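Local coordinates for sugar-phosphate phosphatase BT4131 (Bacteroides thetaiotaomicron, PDB 1YMQ), which probably hydrolyses sugar phosphates as a magnesium-dependent phosphatase of the haloacid dehalogenase (HAD) superfamily, at residues F7-T12 with A48-L53; E88-M93 with I148-F153. All blocks are in the same frame, centred on the assembly; numbering follows the deposited sequence.

Interaction 1 (F7-T12 with A48-L53). With MG (magnesium ion), chain B; SO4 (sulfate ion), chain D.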
loop_
_atom_site.group_PDB
_atom_site.type_symbol
_atom_site.label_atom_id
_atom_site.label_comp_id
_atom_site.label_asym_id
_atom_site.label_seq_id
_atom_site.Cartn_x
_atom_site.Cartn_y
_atom_site.Cartn_z
ATOM N N PHE A 7 -6.813 -3.072 5.876
ATOM C CA PHE A 7 -5.975 -4.176 5.421
ATOM C C PHE A 7 -5.044 -3.821 4.289
ATOM O O PHE A 7 -5.470 -3.336 3.238
ATOM C CB PHE A 7 -6.853 -5.347 4.886
ATOM C CG PHE A 7 -7.773 -5.916 5.885
ATOM C CD1 PHE A 7 -9.090 -5.489 5.975
ATOM C CD2 PHE A 7 -7.328 -6.948 6.747
ATOM C CE1 PHE A 7 -9.978 -6.070 6.924
ATOM C CE2 PHE A 7 -8.175 -7.539 7.684
ATOM C CZ PHE A 7 -9.491 -7.116 7.791
ATOM N N ASP A 8 -3.785 -4.150 4.485
ATOM C CA ASP A 8 -2.805 -4.047 3.412
ATOM C C ASP A 8 -3.185 -5.221 2.468
ATOM O O ASP A 8 -3.829 -6.195 2.889
ATOM C CB ASP A 8 -1.416 -4.301 3.995
ATOM C CG ASP A 8 -0.414 -4.520 2.945
ATOM O OD1 ASP A 8 0.335 -5.496 3.091
ATOM O OD2 ASP A 8 -0.416 -3.713 1.971
ATOM N N ILE A 9 -2.782 -5.165 1.208
ATOM C CA ILE A 9 -3.148 -6.264 0.303
ATOM C C ILE A 9 -2.109 -7.385 0.275
ATOM O O ILE A 9 -2.334 -8.471 0.824
ATOM C CB ILE A 9 -3.319 -5.759 -1.169
ATOM C CG1 ILE A 9 -4.491 -4.779 -1.237
ATOM C CG2 ILE A 9 -3.606 -6.973 -2.140
ATOM C CD1 ILE A 9 -4.710 -4.081 -2.657
ATOM N N ASP A 10 -0.970 -7.100 -0.338
ATOM C CA ASP A 10 0.067 -8.099 -0.556
ATOM C C ASP A 10 0.777 -8.601 0.694
ATOM O O ASP A 10 1.495 -7.872 1.339
ATOM C CB ASP A 10 1.077 -7.578 -1.595
ATOM C CG ASP A 10 0.397 -7.173 -2.883
ATOM O OD1 ASP A 10 -0.162 -8.056 -3.571
ATOM O OD2 ASP A 10 0.385 -5.964 -3.196
ATOM N N GLY A 11 0.584 -9.890 0.994
ATOM C CA GLY A 11 1.183 -10.450 2.190
ATOM C C GLY A 11 0.243 -10.328 3.412
ATOM O O GLY A 11 0.559 -10.838 4.471
ATOM N N THR A 12 -0.920 -9.672 3.262
ATOM C CA THR A 12 -1.841 -9.512 4.392
ATOM C C THR A 12 -3.197 -10.146 4.028
ATOM O O THR A 12 -3.674 -11.034 4.723
ATOM C CB THR A 12 -1.932 -8.029 4.755
ATOM O OG1 THR A 12 -0.630 -7.589 5.175
ATOM C CG2 THR A 12 -2.954 -7.799 5.884
ATOM N N ALA A 48 -4.879 1.697 -10.308
ATOM C CA ALA A 48 -4.763 1.105 -11.627
ATOM C C ALA A 48 -4.242 -0.326 -11.657
ATOM O O ALA A 48 -4.578 -1.082 -12.574
ATOM C CB ALA A 48 -3.902 1.965 -12.521
ATOM N N ILE A 49 -3.418 -0.704 -10.683
ATOM C CA ILE A 49 -2.922 -2.076 -10.688
ATOM C C ILE A 49 -3.503 -2.988 -9.582
ATOM O O ILE A 49 -2.980 -4.064 -9.335
ATOM C CB ILE A 49 -1.377 -2.120 -10.665
ATOM C CG1 ILE A 49 -0.836 -1.565 -9.362
ATOM C CG2 ILE A 49 -0.828 -1.397 -11.886
ATOM C CD1 ILE A 49 0.617 -2.015 -9.096
ATOM N N ILE A 50 -4.579 -2.569 -8.918
ATOM C CA ILE A 50 -5.215 -3.439 -7.919
ATOM C C ILE A 50 -6.044 -4.434 -8.729
ATOM O O ILE A 50 -7.237 -4.184 -9.054
ATOM C CB ILE A 50 -6.128 -2.640 -6.966
ATOM C CG1 ILE A 50 -5.220 -1.653 -6.176
ATOM C CG2 ILE A 50 -6.897 -3.633 -6.038
ATOM C CD1 ILE A 50 -5.894 -0.722 -5.107
ATOM N N ASN A 51 -5.415 -5.560 -9.028
ATOM C CA ASN A 51 -6.019 -6.584 -9.866
ATOM C C ASN A 51 -6.197 -7.919 -9.152
ATOM O O ASN A 51 -6.522 -8.914 -9.789
ATOM C CB ASN A 51 -5.135 -6.790 -11.121
ATOM C CG ASN A 51 -3.797 -7.481 -10.818
ATOM O OD1 ASN A 51 -3.352 -7.574 -9.672
ATOM N ND2 ASN A 51 -3.142 -7.955 -11.868
ATOM N N ASN A 52 -5.995 -7.946 -7.841
ATOM C CA ASN A 52 -6.098 -9.204 -7.132
ATOM C C ASN A 52 -7.136 -9.254 -6.034
ATOM O O ASN A 52 -7.080 -10.123 -5.172
ATOM C CB ASN A 52 -4.735 -9.559 -6.558
ATOM C CG ASN A 52 -4.145 -8.446 -5.690
ATOM O OD1 ASN A 52 -4.731 -7.372 -5.540
ATOM N ND2 ASN A 52 -2.982 -8.706 -5.130
ATOM N N LEU A 53 -8.084 -8.329 -6.056
ATOM C CA LEU A 53 -9.129 -8.278 -5.035
ATOM C C LEU A 53 -10.529 -8.617 -5.544
ATOM O O LEU A 53 -11.525 -8.405 -4.833
ATOM C CB LEU A 53 -9.154 -6.851 -4.402
ATOM C CG LEU A 53 -7.920 -6.433 -3.574
ATOM C CD1 LEU A 53 -8.183 -4.973 -2.954
ATOM C CD2 LEU A 53 -7.671 -7.480 -2.467
HETATM MG MG MG B . 2.249 -5.868 2.108
HETATM S S SO4 D . 0.905 -3.564 -0.501
HETATM O O1 SO4 D . -0.550 -3.836 -0.512
HETATM O O2 SO4 D . 1.608 -4.697 0.227
HETATM O O3 SO4 D . 1.361 -3.515 -1.943
HETATM O O4 SO4 D . 1.308 -2.271 0.162
HETATM O O HOH W 1 4.366 -6.831 1.744
HETATM O O HOH W 2 3.187 -3.933 2.986
#
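The backbones of the two loops come closest at I9 and L53, whose CA atoms lie 8.3 Å apart, so side chains must span the gap. I9 carries the apolar part. Its CG1 branch is extended (chi2 175°), which sends CD1 out to meet CD1 of L53 at 3.6 Å. CG2 of I50 touches the same methyl more loosely, at 4.1 Å. The other branch of I9, CG2, lies against the amide of N52. Both I9 and L53 also rest on I41 of strand 38-42.

The polar part is slight. ND2 of N52 gives a weak, bent hydrogen bond to OD1 of D10, 3.3 Å long with an N-H...O angle of 128°. The amide and carboxylate planes are turned 41° apart. The stronger partner of D10 is R45, which forms a salt bridge with OD2. OD1 of N52 is buried with no polar partner in the model and packs beside CG2 of I9.

D8, D10 and T12 fit the DxDx(T/V) motif of HAD enzymes, at the end of strand 4-7. The magnesium is held by OD1 of D8 at 2.2 Å and by the backbone O of D10 at 2.3 Å. D211, a sulfate oxygen and two waters also bind it. T12 OG1 donates to D8 OD1 at 3.1 Å, on the anti side of the carboxylate. The backbone N atoms of I9 and D10 both hydrogen-bond sulfate O1; from I9 N the distance is 3.1 Å.

The sulfate probably marks where a substrate phosphate sits. The 48-53 loop binds neither ion through its own side chains here. It packs on I9 and contacts D10, and so sits as a second shell behind the metal-binding loop.

Interaction 2 (E88-M93 with I148-F153)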
loop_
_atom_site.group_PDB
_atom_site.type_symbol
_atom_site.label_atom_id
_atom_site.label_comp_id
_atom_site.label_asym_id
_atom_site.label_seq_id
_atom_site.Cartn_x
_atom_site.Cartn_y
_atom_site.Cartn_z
ATOM N N GLU A 88 10.012 19.524 -7.752
ATOM C CA GLU A 88 11.462 19.496 -7.719
ATOM C C GLU A 88 11.997 18.164 -7.238
ATOM O O GLU A 88 13.104 17.745 -7.594
ATOM C CB GLU A 88 11.984 20.614 -6.808
ATOM C CG GLU A 88 11.969 21.964 -7.497
ATOM C CD GLU A 88 12.551 23.092 -6.660
ATOM O OE1 GLU A 88 13.600 22.888 -6.000
ATOM O OE2 GLU A 88 11.958 24.199 -6.678
ATOM N N GLU A 89 11.205 17.515 -6.396
ATOM C CA GLU A 89 11.624 16.237 -5.844
ATOM C C GLU A 89 11.326 15.153 -6.867
ATOM O O GLU A 89 12.103 14.185 -7.013
ATOM C CB GLU A 89 10.965 16.051 -4.457
ATOM C CG GLU A 89 11.558 17.079 -3.477
ATOM C CD GLU A 89 11.157 16.907 -2.015
ATOM O OE1 GLU A 89 11.428 15.834 -1.448
ATOM O OE2 GLU A 89 10.620 17.874 -1.430
ATOM N N VAL A 90 10.269 15.352 -7.634
ATOM C CA VAL A 90 9.973 14.415 -8.702
ATOM C C VAL A 90 11.171 14.481 -9.703
ATOM O O VAL A 90 11.708 13.431 -10.117
ATOM C CB VAL A 90 8.670 14.765 -9.436
ATOM C CG1 VAL A 90 8.533 13.881 -10.663
ATOM C CG2 VAL A 90 7.425 14.563 -8.500
ATOM N N LYS A 91 11.578 15.704 -10.073
ATOM C CA LYS A 91 12.721 15.924 -11.003
ATOM C C LYS A 91 14.024 15.321 -10.454
ATOM O O LYS A 91 14.800 14.681 -11.194
ATOM C CB LYS A 91 12.941 17.431 -11.238
ATOM C CG LYS A 91 11.948 18.079 -12.173
ATOM C CD LYS A 91 12.048 17.396 -13.532
ATOM C CE LYS A 91 11.118 18.007 -14.577
ATOM N NZ LYS A 91 11.204 17.210 -15.845
ATOM N N ALA A 92 14.271 15.536 -9.160
ATOM C CA ALA A 92 15.468 15.003 -8.512
ATOM C C ALA A 92 15.510 13.463 -8.552
ATOM O O ALA A 92 16.548 12.859 -8.855
ATOM C CB ALA A 92 15.536 15.477 -7.095
ATOM N N MET A 93 14.386 12.815 -8.258
ATOM C CA MET A 93 14.376 11.350 -8.287
ATOM C C MET A 93 14.596 10.849 -9.716
ATOM O O MET A 93 15.271 9.835 -9.926
ATOM C CB MET A 93 13.029 10.821 -7.765
ATOM C CG MET A 93 12.868 9.305 -7.871
ATOM S SD MET A 93 14.098 8.393 -6.934
ATOM C CE MET A 93 13.549 8.741 -5.193
ATOM N N ILE A 148 1.647 11.564 -8.213
ATOM C CA ILE A 148 1.135 11.226 -6.888
ATOM C C ILE A 148 2.086 10.291 -6.153
ATOM O O ILE A 148 2.307 10.431 -4.934
ATOM C CB ILE A 148 -0.265 10.619 -7.040
ATOM C CG1 ILE A 148 -1.131 11.653 -7.766
ATOM C CG2 ILE A 148 -0.840 10.205 -5.623
ATOM C CD1 ILE A 148 -2.596 11.276 -8.010
ATOM N N GLN A 149 2.647 9.322 -6.883
ATOM C CA GLN A 149 3.589 8.430 -6.278
ATOM C C GLN A 149 4.654 7.982 -7.322
ATOM O O GLN A 149 4.330 7.802 -8.481
ATOM C CB GLN A 149 2.836 7.164 -5.768
ATOM C CG GLN A 149 3.753 6.056 -5.211
ATOM C CD GLN A 149 2.947 4.950 -4.388
ATOM O OE1 GLN A 149 2.599 5.185 -3.260
ATOM N NE2 GLN A 149 2.754 3.785 -5.033
ATOM N N MET A 150 5.903 7.854 -6.881
ATOM C CA MET A 150 6.914 7.317 -7.807
ATOM C C MET A 150 7.516 6.107 -7.120
ATOM O O MET A 150 7.677 6.046 -5.874
ATOM C CB MET A 150 8.005 8.357 -8.178
ATOM C CG MET A 150 8.303 9.381 -7.204
ATOM S SD MET A 150 9.414 10.694 -7.945
ATOM C CE MET A 150 9.958 11.405 -6.382
ATOM N N THR A 151 7.798 5.102 -7.936
ATOM C CA THR A 151 8.344 3.860 -7.406
ATOM C C THR A 151 9.666 3.500 -8.084
ATOM O O THR A 151 9.690 2.774 -9.133
ATOM C CB THR A 151 7.320 2.740 -7.618
ATOM O OG1 THR A 151 6.157 3.027 -6.841
ATOM C CG2 THR A 151 7.903 1.379 -7.200
ATOM N N PRO A 152 10.773 4.018 -7.546
ATOM C CA PRO A 152 12.102 3.745 -8.088
ATOM C C PRO A 152 12.527 2.333 -7.690
ATOM O O PRO A 152 12.294 1.876 -6.533
ATOM C CB PRO A 152 12.974 4.791 -7.391
ATOM C CG PRO A 152 12.286 4.942 -6.061
ATOM C CD PRO A 152 10.855 5.041 -6.482
ATOM N N PHE A 153 13.149 1.637 -8.635
ATOM C CA PHE A 153 13.617 0.303 -8.355
ATOM C C PHE A 153 15.035 0.437 -7.850
ATOM O O PHE A 153 15.985 0.083 -8.550
ATOM C CB PHE A 153 13.508 -0.576 -9.617
ATOM C CG PHE A 153 12.123 -1.105 -9.860
ATOM C CD1 PHE A 153 11.072 -0.243 -10.185
ATOM C CD2 PHE A 153 11.844 -2.462 -9.674
ATOM C CE1 PHE A 153 9.752 -0.724 -10.328
ATOM C CE2 PHE A 153 10.550 -2.948 -9.802
ATOM C CZ PHE A 153 9.493 -2.077 -10.135
#
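M93 and M150 join a helix to an antiparallel sheet, consistent with the cap domain of this HAD family. Helix 87-100 lies over strand 149-152, which pairs with antiparallel strand 104-107 and is also backbone-bonded to V181 and A179. V181 touches both M93 and P152. The axes of the short segments 88-93 and 149-152 run 16° from parallel and approach to 10.4 Å.

The tight part is M150. Its chain is extended beyond CG and drives its end into the helix surface. CE presses on CB of M93 at 3.4 Å, closer than usual for two carbons. The same methyl sits 3.8 Å from CA of V90. The first torsion of M150 is off any staggered position (chi1 29°), which suggests some strain in fitting the chain here. F106 of strand 104-107 touches both V90 and M150.

M93 meets P152 in ordinary van der Waals packing. The bend at chi2 brings SD 3.8 Å from CB of P152, and the bend at chi3 sets CE near CG of P152. The two side chains cross at about a right angle. With an alanine at M93, CB would still meet the M150 methyl, but losing CG, SD and CE is likely to open a gap beside the P152 ring and thin the packing on M150 SD.

V90 is looser, its CG1 4.3 Å from SD of M150. The side away from the strand is more open. E88 is exposed, and K91, partly exposed, points away, its NZ hydrogen-bonded to S143 OG and N144 OD1. On the buried side, E89 O accepts the helical bond from M93 N at 2.9 Å and also has CE of M150 3.6 Å away.

The two contacts follow one another along the chain: interaction 1 closes before interaction 2 opens. Their centres are 22 Å apart, and their nearest atoms about 7 Å, without touching. Interaction 1 lies in loops that follow strands 4-7 and 38-42 of the large mixed sheet, the HAD core. Interaction 2 belongs to the helix 87-100 and the smaller antiparallel sheet, probably the cap. The two regions meet near G44. Its N binds the sulfate beside interaction 1, and its O accepts a bond from Q149 in segment 148-153. This places the probable cap sheet close to the sulfate site, consistent with a cap that closes over the substrate.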